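Citrate synthase (Metallosphaera sedula, PDB 6ABX) probably catalyses the condensation of oxaloacetate with acetyl-CoA and the hydrolysis that releases citrate and CoA, the entry step of the tricarboxylic acid cycle. Local coordinates at residues T15-I20 with T337-E342; M249-R254 with V306-G311. One frame throughout, in Å; residues are numbered along the deposited sequence.

Contact 1: T15-I20 with T337-E342; sequences TSITYI and TAHVDE
Thr15 and Glu342 approach to 7.5 Å between CA atoms, and Ile17 and His339 to 7.4 Å, where the turn between strands 11-15 and 18-21 meets helix 324-343 of the largely helical citrate synthase fold. An ST turn shapes the bend: Thr15 OG1 accepts the N-H of Ile17, almost straight at 166°. The same hydroxyl donates to Glu342 OE1 at 2.7 Å, on the syn lone pair, while Ser16 N gives its hydrogen to Glu342 OE2 at 2.9 Å, also from the syn side and slightly out of the carboxylate plane. Both carboxylate oxygens are thus held by the turn, and Lys13 adds a salt bridge to OE1. Glu342 reaches this far because CG stands anti to the backbone N (chi1 176°) and the chain runs on extended to the carboxylate, crossing Thr15 at about a right angle. Ile17 comes from the opposite direction, its CD1 close to Glu342 OE1 and Ala338 CB. The His339 ring is tied at both nitrogens, ND1 to Lys13 and NE2 to Asp178, which should fix its rotation. On the N-terminal side of the turn, Thr15 pairs in parallel with a strand of the second subunit, so the sheet runs on across the interface. A water bridges Ser16 OG and Glu342 OE2, and Ile17 CD1 sits over the centre of the His339 ring in a CH-pi contact, 3.8 Å from the centroid.

Contact 2: M249-R254 with V306-G311; sequences MGFGHR and VDFYSG. With GOL (glycerol), chain E.
Gly250 and Phe308 bring their CA atoms within 3.9 Å of each other, an approach so close that a side chain on Gly250 would collide with Phe308 CD1; the backbone angles of Gly250 likewise disfavour a CB. No direct hydrogen bond spans the two segments; a glycerol, probably from the crystallisation liquor, joins them instead. Its O1 accepts from Gly250 N at 3.1 Å, while O2 donates to Asp307 OD1 at 2.9 Å and O3 to Asp307 OD2 at 3.0 Å, one hydroxyl for each carboxylate oxygen. With CG set between the backbone N and the carbonyl carbon (chi1 50°), Asp307 turns its carboxylate toward the glycerol. Asn305 also holds OD1 and Asn218 holds OD2, so each carboxylate oxygen accepts a hydrogen bond from the protein as well as one from the glycerol. With an alanine in its place, the side-chain amides of Asn305 and Asn218 would probably lose their carboxylate acceptor and the glycerol hydroxyls O2 and O3 the atoms they donate to. Alongside, Phe251 directs its ring edge toward the face of Phe308 in an offset edge-to-face pair, planes at 84°. CE1 of Phe251 comes within 3.5 Å of CE1 of Phe308. The backbone oxygen of Met249 lies at the edge of the Phe308 ring, and Phe225 adds a further edge-to-face partner. Phe251 binds acetyl-CoA and His253 oxaloacetate; with Asp307 and His253 the predicted catalytic residues, this is the citrate synthase active site, where a loop bearing the histidine faces the aspartate.

Overall arrangement
Starting at the N terminus, the chain enters contact 1 almost at once, at residues 15-20, whose end forms the first strand of the antiparallel sheet, and then passes through the other two strands and most of the helices. Residues 249-254, between helices 234-243 and 261-270, open contact 2, which 306-311 closes after a much shorter excursion through helices 261-270 and 277-297. Helix 310-316 leads on to helix 324-343, whose 337-342 part completes contact 1. The shorter loop therefore lies wholly within the longer one, without crossing. Contact 1 ties the N-terminal strands to a late helix near the subunit interface, and contact 2 joins the 249-254 loop to the segment leading into helix 310-316; the centres of the two contacts lie about 23 Å apart.

Contact 1: T15-I20 with T337-E342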
# COMPACT_ATOMS: atom_id res chain seq x y z
N THR A 15 -20.17 -3.27 -6.41
CA THR A 15 -19.61 -4.60 -6.32
C THR A 15 -20.71 -5.64 -6.50
O THR A 15 -21.80 -5.46 -5.95
CB THR A 15 -18.81 -4.83 -5.03
OG1 THR A 15 -18.03 -6.01 -5.18
CG2 THR A 15 -19.62 -4.96 -3.77
N SER A 16 -20.30 -6.80 -7.00
CA SER A 16 -21.15 -7.99 -6.98
C SER A 16 -20.45 -9.13 -6.22
O SER A 16 -20.94 -10.24 -6.20
CB SER A 16 -21.49 -8.39 -8.37
OG SER A 16 -20.34 -8.87 -9.03
N ILE A 17 -19.32 -8.81 -5.58
CA ILE A 17 -18.50 -9.84 -4.89
C ILE A 17 -19.12 -10.27 -3.56
O ILE A 17 -19.31 -11.50 -3.32
CB ILE A 17 -17.03 -9.37 -4.77
CG1 ILE A 17 -16.43 -9.12 -6.15
CG2 ILE A 17 -16.24 -10.39 -3.98
CD1 ILE A 17 -15.11 -8.42 -6.11
N THR A 18 -19.28 -9.32 -2.64
CA THR A 18 -19.64 -9.58 -1.27
C THR A 18 -20.74 -8.60 -0.85
O THR A 18 -20.69 -7.41 -1.18
CB THR A 18 -18.43 -9.45 -0.34
OG1 THR A 18 -17.49 -10.42 -0.80
CG2 THR A 18 -18.82 -9.61 1.11
N TYR A 19 -21.77 -9.16 -0.22
CA TYR A 19 -22.79 -8.34 0.45
C TYR A 19 -22.79 -8.65 1.94
O TYR A 19 -22.93 -9.82 2.32
CB TYR A 19 -24.19 -8.64 -0.10
CG TYR A 19 -25.27 -7.92 0.63
CD1 TYR A 19 -25.31 -6.53 0.60
CD2 TYR A 19 -26.20 -8.59 1.40
CE1 TYR A 19 -26.25 -5.83 1.32
CE2 TYR A 19 -27.16 -7.90 2.13
CZ TYR A 19 -27.20 -6.52 2.04
OH TYR A 19 -28.10 -5.80 2.77
N ILE A 20 -22.74 -7.59 2.76
CA ILE A 20 -22.87 -7.67 4.20
C ILE A 20 -24.24 -7.13 4.60
O ILE A 20 -24.54 -5.99 4.23
CB ILE A 20 -21.76 -6.86 4.90
CG1 ILE A 20 -20.37 -7.34 4.49
CG2 ILE A 20 -21.98 -6.88 6.40
CD1 ILE A 20 -19.27 -6.35 4.77
N THR A 337 -7.72 -9.13 -4.40
CA THR A 337 -7.45 -9.26 -5.82
C THR A 337 -8.74 -9.34 -6.67
O THR A 337 -8.77 -8.73 -7.79
CB THR A 337 -6.49 -10.41 -6.11
OG1 THR A 337 -7.00 -11.65 -5.61
CG2 THR A 337 -5.11 -10.17 -5.53
N ALA A 338 -9.79 -9.98 -6.16
CA ALA A 338 -11.08 -9.99 -6.83
C ALA A 338 -11.62 -8.57 -6.91
O ALA A 338 -12.16 -8.17 -7.95
CB ALA A 338 -12.06 -10.91 -6.16
N HIS A 339 -11.47 -7.81 -5.84
CA HIS A 339 -11.98 -6.43 -5.83
C HIS A 339 -11.24 -5.56 -6.84
O HIS A 339 -11.91 -4.67 -7.46
CB HIS A 339 -11.93 -5.81 -4.42
CG HIS A 339 -13.14 -6.14 -3.64
ND1 HIS A 339 -14.38 -5.51 -3.87
CD2 HIS A 339 -13.36 -7.08 -2.70
CE1 HIS A 339 -15.29 -6.06 -3.07
NE2 HIS A 339 -14.66 -7.00 -2.30
N VAL A 340 -9.91 -5.71 -6.95
CA VAL A 340 -9.12 -4.95 -7.88
C VAL A 340 -9.57 -5.33 -9.30
O VAL A 340 -9.83 -4.43 -10.11
CB VAL A 340 -7.62 -5.13 -7.63
CG1 VAL A 340 -6.75 -4.55 -8.73
CG2 VAL A 340 -7.22 -4.53 -6.29
N ASP A 341 -9.64 -6.63 -9.59
CA ASP A 341 -10.07 -7.13 -10.95
C ASP A 341 -11.41 -6.50 -11.35
O ASP A 341 -11.57 -6.04 -12.49
CB ASP A 341 -10.08 -8.65 -10.97
CG ASP A 341 -10.14 -9.27 -12.36
OD1 ASP A 341 -9.50 -8.76 -13.29
OD2 ASP A 341 -10.79 -10.30 -12.48
N GLU A 342 -12.36 -6.47 -10.42
CA GLU A 342 -13.69 -5.95 -10.68
C GLU A 342 -13.61 -4.45 -11.00
O GLU A 342 -14.21 -4.01 -11.98
CB GLU A 342 -14.58 -6.23 -9.48
CG GLU A 342 -15.95 -5.65 -9.60
CD GLU A 342 -16.80 -5.91 -8.38
OE1 GLU A 342 -16.45 -5.38 -7.27
OE2 GLU A 342 -17.84 -6.61 -8.54
O HOH W 1 -17.43 -8.91 -10.17

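Contact 2: M249-R254 with V306-G311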
# COMPACT_ATOMS: atom_id res chain seq x y z
N MET A 249 -12.01 -7.64 24.44
CA MET A 249 -11.48 -7.79 23.13
C MET A 249 -12.37 -8.81 22.40
O MET A 249 -12.94 -9.72 22.98
CB MET A 249 -10.03 -8.28 23.17
CG MET A 249 -9.07 -7.27 23.80
SD MET A 249 -9.17 -5.68 22.95
CE MET A 249 -7.78 -4.81 23.68
N GLY A 250 -12.46 -8.61 21.09
CA GLY A 250 -13.26 -9.45 20.22
C GLY A 250 -14.72 -9.05 20.13
O GLY A 250 -15.51 -9.80 19.54
N PHE A 251 -15.09 -7.90 20.71
CA PHE A 251 -16.48 -7.44 20.69
C PHE A 251 -16.51 -6.13 19.94
O PHE A 251 -15.53 -5.44 19.90
CB PHE A 251 -17.05 -7.24 22.10
CG PHE A 251 -17.69 -8.45 22.72
CD1 PHE A 251 -16.92 -9.42 23.34
CD2 PHE A 251 -19.06 -8.54 22.80
CE1 PHE A 251 -17.54 -10.53 23.88
CE2 PHE A 251 -19.66 -9.63 23.39
CZ PHE A 251 -18.90 -10.64 23.90
N GLY A 252 -17.66 -5.81 19.37
CA GLY A 252 -17.84 -4.57 18.69
C GLY A 252 -17.67 -4.79 17.20
O GLY A 252 -16.85 -5.60 16.76
N HIS A 253 -18.51 -4.12 16.43
CA HIS A 253 -18.28 -3.97 15.02
C HIS A 253 -18.82 -2.60 14.63
O HIS A 253 -19.83 -2.10 15.17
CB HIS A 253 -18.87 -5.15 14.19
CG HIS A 253 -18.13 -5.45 12.92
ND1 HIS A 253 -17.83 -6.74 12.53
CD2 HIS A 253 -17.58 -4.65 11.98
CE1 HIS A 253 -17.15 -6.72 11.39
NE2 HIS A 253 -16.99 -5.44 11.03
N ARG A 254 -18.11 -1.99 13.70
CA ARG A 254 -18.61 -0.87 13.00
C ARG A 254 -19.78 -1.33 12.11
O ARG A 254 -20.54 -0.48 11.71
CB ARG A 254 -17.44 -0.21 12.26
CG ARG A 254 -16.23 0.11 13.15
CD ARG A 254 -15.26 1.15 12.61
NE ARG A 254 -14.14 1.36 13.51
CZ ARG A 254 -13.52 2.53 13.72
NH1 ARG A 254 -13.88 3.60 13.04
NH2 ARG A 254 -12.56 2.62 14.62
N VAL A 306 -15.66 -11.59 14.43
CA VAL A 306 -14.92 -12.78 13.96
C VAL A 306 -13.65 -13.01 14.81
O VAL A 306 -13.30 -14.16 15.08
CB VAL A 306 -14.60 -12.60 12.46
CG1 VAL A 306 -13.80 -11.34 12.16
CG2 VAL A 306 -13.98 -13.85 11.87
N ASP A 307 -12.96 -11.94 15.20
CA ASP A 307 -11.72 -12.12 15.93
C ASP A 307 -11.92 -12.46 17.41
O ASP A 307 -10.91 -12.63 18.10
CB ASP A 307 -10.75 -10.94 15.85
CG ASP A 307 -11.32 -9.58 16.17
OD1 ASP A 307 -12.40 -9.51 16.74
OD2 ASP A 307 -10.63 -8.57 15.79
N PHE A 308 -13.16 -12.67 17.89
CA PHE A 308 -13.32 -13.26 19.19
C PHE A 308 -12.80 -14.69 19.22
O PHE A 308 -12.17 -15.13 20.21
CB PHE A 308 -14.78 -13.18 19.60
CG PHE A 308 -15.03 -13.56 21.03
CD1 PHE A 308 -14.76 -12.64 22.03
CD2 PHE A 308 -15.45 -14.83 21.38
CE1 PHE A 308 -15.02 -12.96 23.36
CE2 PHE A 308 -15.66 -15.16 22.71
CZ PHE A 308 -15.40 -14.23 23.70
N TYR A 309 -13.11 -15.46 18.16
CA TYR A 309 -12.81 -16.91 18.10
C TYR A 309 -11.63 -17.20 17.15
O TYR A 309 -11.02 -18.23 17.30
CB TYR A 309 -14.04 -17.70 17.64
CG TYR A 309 -15.05 -17.89 18.74
CD1 TYR A 309 -14.73 -18.63 19.87
CD2 TYR A 309 -16.30 -17.31 18.69
CE1 TYR A 309 -15.63 -18.81 20.91
CE2 TYR A 309 -17.18 -17.41 19.76
CZ TYR A 309 -16.85 -18.17 20.86
OH TYR A 309 -17.75 -18.27 21.91
N SER A 310 -11.34 -16.34 16.16
CA SER A 310 -10.39 -16.73 15.08
C SER A 310 -9.01 -17.01 15.66
O SER A 310 -8.40 -18.05 15.33
CB SER A 310 -10.33 -15.73 13.99
OG SER A 310 -9.85 -14.48 14.48
N GLY A 311 -8.50 -16.10 16.50
CA GLY A 311 -7.16 -16.33 17.04
C GLY A 311 -7.04 -17.64 17.81
O GLY A 311 -6.07 -18.39 17.66
C1 GOL E . -11.37 -6.22 19.15
O1 GOL E . -10.28 -7.07 19.59
C2 GOL E . -11.69 -6.57 17.69
O2 GOL E . -13.10 -6.81 17.49
C3 GOL E . -11.21 -5.49 16.72
O3 GOL E . -11.65 -5.81 15.40